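Signal transduction histidine kinase, LytS (Clostridium beijerinckii, PDB 5XSJ) probably senses a signal at the membrane and autophosphorylates on histidine from ATP in a two-component relay, the present fragment being a helical bundle portion outside the kinase domain. Local coordinates at residues B[55-66]-B[77-88]. Sequence-based numbering, arbitrary orientation.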
loop_
_atom_site.group_PDB
_atom_site.type_symbol
_atom_site.label_atom_id
_atom_site.label_comp_id
_atom_site.label_asym_id
_atom_site.label_seq_id
_atom_site.Cartn_x
_atom_site.Cartn_y
_atom_site.Cartn_z
ATOM N N VAL B 55 3.918 -22.057 12.321
ATOM C CA VAL B 55 3.426 -22.439 10.980
ATOM C C VAL B 55 3.092 -23.905 10.858
ATOM O O VAL B 55 2.240 -24.265 10.058
ATOM C CB VAL B 55 4.378 -22.138 9.783
ATOM C CG1 VAL B 55 4.206 -20.759 9.335
ATOM C CG2 VAL B 55 5.821 -22.439 10.049
ATOM N N ILE B 56 3.769 -24.753 11.625
ATOM C CA ILE B 56 3.431 -26.174 11.630
ATOM C C ILE B 56 1.999 -26.329 12.067
ATOM O O ILE B 56 1.228 -27.077 11.467
ATOM C CB ILE B 56 4.363 -26.995 12.567
ATOM C CG1 ILE B 56 5.724 -27.201 11.905
ATOM C CG2 ILE B 56 3.755 -28.344 12.883
ATOM C CD1 ILE B 56 6.835 -27.549 12.894
ATOM N N LEU B 57 1.626 -25.580 13.097
ATOM C CA LEU B 57 0.295 -25.693 13.660
ATOM C C LEU B 57 -0.760 -25.112 12.714
ATOM O O LEU B 57 -1.853 -25.669 12.576
ATOM C CB LEU B 57 0.236 -25.003 15.027
ATOM C CG LEU B 57 1.059 -25.634 16.163
ATOM C CD1 LEU B 57 1.201 -24.667 17.334
ATOM C CD2 LEU B 57 0.434 -26.950 16.625
ATOM N N ALA B 58 -0.454 -23.983 12.080
ATOM C CA ALA B 58 -1.392 -23.403 11.105
ATOM C C ALA B 58 -1.626 -24.365 9.932
ATOM O O ALA B 58 -2.753 -24.596 9.508
ATOM C CB ALA B 58 -0.870 -22.053 10.602
ATOM N N LYS B 59 -0.540 -24.931 9.419
ATOM C CA LYS B 59 -0.608 -25.899 8.329
ATOM C C LYS B 59 -1.482 -27.130 8.655
ATOM O O LYS B 59 -2.331 -27.536 7.848
ATOM C CB LYS B 59 0.814 -26.343 7.970
ATOM C CG LYS B 59 0.899 -27.307 6.809
ATOM C CD LYS B 59 0.692 -26.605 5.472
ATOM C CE LYS B 59 0.676 -27.625 4.331
ATOM N NZ LYS B 59 0.244 -27.014 3.046
ATOM N N GLN B 60 -1.276 -27.722 9.830
ATOM C CA GLN B 60 -2.017 -28.920 10.237
ATOM C C GLN B 60 -3.499 -28.635 10.387
ATOM O O GLN B 60 -4.338 -29.415 9.942
ATOM C CB GLN B 60 -1.473 -29.479 11.563
ATOM C CG GLN B 60 -1.949 -30.909 11.905
ATOM C CD GLN B 60 -3.297 -30.944 12.626
ATOM O OE1 GLN B 60 -3.843 -29.900 13.005
ATOM N NE2 GLN B 60 -3.834 -32.149 12.831
ATOM N N LYS B 61 -3.818 -27.522 11.038
ATOM C CA LYS B 61 -5.217 -27.184 11.281
ATOM C C LYS B 61 -5.944 -26.795 9.996
ATOM O O LYS B 61 -7.120 -27.108 9.836
ATOM C CB LYS B 61 -5.317 -26.078 12.332
ATOM C CG LYS B 61 -4.851 -26.568 13.691
ATOM C CD LYS B 61 -4.870 -25.503 14.766
ATOM C CE LYS B 61 -4.288 -26.083 16.071
ATOM N NZ LYS B 61 -4.182 -25.080 17.165
ATOM N N ILE B 62 -5.255 -26.133 9.073
ATOM C CA ILE B 62 -5.849 -25.898 7.754
ATOM C C ILE B 62 -6.166 -27.245 7.088
ATOM O O ILE B 62 -7.242 -27.434 6.505
ATOM C CB ILE B 62 -4.926 -25.065 6.840
ATOM C CG1 ILE B 62 -4.809 -23.630 7.367
ATOM C CG2 ILE B 62 -5.468 -25.051 5.408
ATOM C CD1 ILE B 62 -3.725 -22.840 6.686
ATOM N N GLY B 63 -5.222 -28.179 7.184
ATOM C CA GLY B 63 -5.427 -29.534 6.692
ATOM C C GLY B 63 -6.627 -30.198 7.350
ATOM O O GLY B 63 -7.397 -30.893 6.698
ATOM N N ASN B 64 -6.803 -29.969 8.644
ATOM C CA ASN B 64 -7.920 -30.569 9.349
ATOM C C ASN B 64 -9.256 -30.054 8.825
ATOM O O ASN B 64 -10.156 -30.839 8.561
ATOM C CB ASN B 64 -7.807 -30.322 10.853
ATOM C CG ASN B 64 -8.957 -30.955 11.632
ATOM O OD1 ASN B 64 -9.111 -32.180 11.642
ATOM N ND2 ASN B 64 -9.767 -30.123 12.285
ATOM N N LEU B 65 -9.380 -28.738 8.673
ATOM C CA LEU B 65 -10.595 -28.130 8.112
ATOM C C LEU B 65 -10.879 -28.600 6.692
ATOM O O LEU B 65 -12.036 -28.715 6.301
ATOM C CB LEU B 65 -10.489 -26.601 8.116
ATOM C CG LEU B 65 -10.514 -25.889 9.468
ATOM C CD1 LEU B 65 -10.356 -24.385 9.279
ATOM C CD2 LEU B 65 -11.812 -26.203 10.206
ATOM N N LYS B 66 -9.826 -28.855 5.920
ATOM C CA LYS B 66 -9.984 -29.293 4.531
ATOM C C LYS B 66 -10.628 -30.660 4.463
ATOM O O LYS B 66 -11.281 -30.994 3.476
ATOM C CB LYS B 66 -8.644 -29.342 3.798
ATOM C CG LYS B 66 -8.015 -27.984 3.540
ATOM C CD LYS B 66 -7.352 -27.911 2.174
ATOM C CE LYS B 66 -6.117 -28.755 2.104
ATOM N NZ LYS B 66 -5.433 -28.591 0.786
ATOM N N LEU B 77 -10.327 -22.568 1.349
ATOM C CA LEU B 77 -9.350 -23.334 2.116
ATOM C C LEU B 77 -8.167 -23.693 1.240
ATOM O O LEU B 77 -7.014 -23.634 1.686
ATOM C CB LEU B 77 -9.977 -24.598 2.706
ATOM C CG LEU B 77 -10.732 -24.400 4.015
ATOM C CD1 LEU B 77 -11.568 -25.619 4.362
ATOM C CD2 LEU B 77 -9.752 -24.100 5.118
ATOM N N ARG B 78 -8.450 -24.053 -0.007
ATOM C CA ARG B 78 -7.382 -24.321 -0.958
ATOM C C ARG B 78 -6.525 -23.065 -1.183
ATOM O O ARG B 78 -5.308 -23.144 -1.199
ATOM C CB ARG B 78 -7.938 -24.831 -2.292
ATOM C CG ARG B 78 -6.846 -25.056 -3.337
ATOM C CD ARG B 78 -7.381 -25.661 -4.617
ATOM N NE ARG B 78 -8.330 -24.775 -5.281
ATOM C CZ ARG B 78 -8.982 -25.089 -6.397
ATOM N NH1 ARG B 78 -8.788 -26.278 -6.969
ATOM N NH2 ARG B 78 -9.831 -24.219 -6.936
ATOM N N ASP B 79 -7.162 -21.908 -1.354
ATOM C CA ASP B 79 -6.407 -20.667 -1.523
ATOM C C ASP B 79 -5.558 -20.365 -0.288
ATOM O O ASP B 79 -4.421 -19.917 -0.390
ATOM C CB ASP B 79 -7.342 -19.482 -1.794
ATOM C CG ASP B 79 -7.947 -19.509 -3.191
ATOM O OD1 ASP B 79 -7.420 -20.232 -4.072
ATOM O OD2 ASP B 79 -8.951 -18.787 -3.407
ATOM N N LEU B 80 -6.141 -20.587 0.882
ATOM C CA LEU B 80 -5.456 -20.297 2.126
ATOM C C LEU B 80 -4.280 -21.270 2.329
ATOM O O LEU B 80 -3.184 -20.868 2.699
ATOM C CB LEU B 80 -6.451 -20.364 3.290
ATOM C CG LEU B 80 -5.854 -20.388 4.698
ATOM C CD1 LEU B 80 -4.978 -19.156 4.975
ATOM C CD2 LEU B 80 -6.954 -20.531 5.733
ATOM N N ASP B 81 -4.512 -22.547 2.062
ATOM C CA ASP B 81 -3.477 -23.577 2.202
ATOM C C ASP B 81 -2.292 -23.314 1.279
ATOM O O ASP B 81 -1.133 -23.357 1.695
ATOM C CB ASP B 81 -4.081 -24.952 1.911
ATOM C CG ASP B 81 -3.197 -26.106 2.399
ATOM O OD1 ASP B 81 -2.383 -25.912 3.331
ATOM O OD2 ASP B 81 -3.329 -27.217 1.842
ATOM N N ASN B 82 -2.583 -23.036 0.013
ATOM C CA ASN B 82 -1.533 -22.671 -0.929
ATOM C C ASN B 82 -0.817 -21.381 -0.564
ATOM O O ASN B 82 0.384 -21.270 -0.712
ATOM C CB ASN B 82 -2.113 -22.565 -2.326
ATOM C CG ASN B 82 -2.358 -23.908 -2.925
ATOM O OD1 ASN B 82 -1.601 -24.845 -2.664
ATOM N ND2 ASN B 82 -3.420 -24.036 -3.708
ATOM N N THR B 83 -1.560 -20.405 -0.067
ATOM C CA THR B 83 -0.962 -19.128 0.285
ATOM C C THR B 83 -0.031 -19.311 1.482
ATOM O O THR B 83 1.031 -18.697 1.550
ATOM C CB THR B 83 -2.057 -18.071 0.581
ATOM O OG1 THR B 83 -2.910 -17.965 -0.562
ATOM C CG2 THR B 83 -1.464 -16.711 0.886
ATOM N N LEU B 84 -0.415 -20.170 2.423
ATOM C CA LEU B 84 0.476 -20.476 3.541
ATOM C C LEU B 84 1.765 -21.122 3.049
ATOM O O LEU B 84 2.852 -20.770 3.514
ATOM C CB LEU B 84 -0.205 -21.391 4.563
ATOM C CG LEU B 84 0.634 -21.571 5.844
ATOM C CD1 LEU B 84 0.689 -20.266 6.629
ATOM C CD2 LEU B 84 0.106 -22.696 6.727
ATOM N N ASP B 85 1.660 -22.055 2.102
ATOM C CA ASP B 85 2.858 -22.665 1.526
ATOM C C ASP B 85 3.771 -21.590 0.922
ATOM O O ASP B 85 5.000 -21.698 1.016
ATOM C CB ASP B 85 2.507 -23.703 0.451
ATOM C CG ASP B 85 1.844 -24.961 1.018
ATOM O OD1 ASP B 85 1.948 -25.232 2.234
ATOM O OD2 ASP B 85 1.213 -25.690 0.224
ATOM N N SER B 86 3.179 -20.558 0.307
ATOM C CA SER B 86 3.979 -19.465 -0.267
ATOM C C SER B 86 4.694 -18.671 0.816
ATOM O O SER B 86 5.829 -18.254 0.655
ATOM C CB SER B 86 3.111 -18.511 -1.094
ATOM O OG SER B 86 2.623 -19.134 -2.267
ATOM N N TYR B 87 3.995 -18.432 1.909
ATOM C CA TYR B 87 4.593 -17.790 3.065
ATOM C C TYR B 87 5.738 -18.619 3.617
ATOM O O TYR B 87 6.789 -18.097 3.962
ATOM C CB TYR B 87 3.538 -17.589 4.143
ATOM C CG TYR B 87 4.128 -17.300 5.493
ATOM C CD1 TYR B 87 4.666 -16.051 5.772
ATOM C CD2 TYR B 87 4.134 -18.265 6.505
ATOM C CE1 TYR B 87 5.208 -15.755 7.023
ATOM C CE2 TYR B 87 4.682 -17.978 7.765
ATOM C CZ TYR B 87 5.212 -16.717 8.023
ATOM O OH TYR B 87 5.757 -16.414 9.268
ATOM N N ILE B 88 5.515 -19.927 3.716
ATOM C CA ILE B 88 6.547 -20.832 4.209
ATOM C C ILE B 88 7.784 -20.745 3.320
ATOM O O ILE B 88 8.913 -20.660 3.811
ATOM C CB ILE B 88 6.008 -22.276 4.287
ATOM C CG1 ILE B 88 4.962 -22.347 5.409
ATOM C CG2 ILE B 88 7.137 -23.266 4.545
ATOM C CD1 ILE B 88 4.101 -23.587 5.402
HETATM O O HOH W 1 -2.538 -28.108 5.138
#
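K59 and K66, one on each side of I62 along helix 45-67, both form salt bridges to D81 on helix 73-99, in a network that D85 completes. K59 NZ lies between two carboxylates, 2.9 Å from D81 OD1 and 2.6 Å from D85 OD1. It meets the D81 oxygen from above the carboxylate plane, 38° out of it, but takes the syn lone pair of D85. K66 NZ approaches the other oxygen, D81 OD2, on its anti side and somewhat out of the carboxylate plane at 2.7 Å, so the two ammonium groups hold D81 by both oxygens and limit its rotation. A water donates to D81 OD1 and to the carbonyl oxygen K59 O, a second bond to OD1 and the third to the carboxylate as a whole. Lysine suits these flanks because its long chain can lie against the neighbouring helix while its charge stays at the border: K59, bent at chi2 (76°), turns its amine to the acids, and K66 runs its CG past L77 CB.

Beneath this network the helices pack by knobs into holes, as neighbours in an antiparallel four-helix bundle; the axes of 55-66 and 77-88 come within 10.2 Å and run antiparallel, at 160°. I62 enters the hole formed by L77, L80, D81 and L84, its CD1 3.8 Å from both L80 CG and L84 CD2, while its CG2 branch rests on D81 CB. In return L84 fills the hole among V55, A58, K59 and I62, where the small A58 leaves room for the leucine methyl. At one end V55 CG1 meets the edge of the Y87 ring, in its plane; the Y87 hydroxyl hydrogen-bonds to the S32 hydroxyl of helix 15-42. At the other, L77 lies against L65 CB and also touches L128 of helix 104-133, whereas L65 packs on T22 and I25 of helix 15-42.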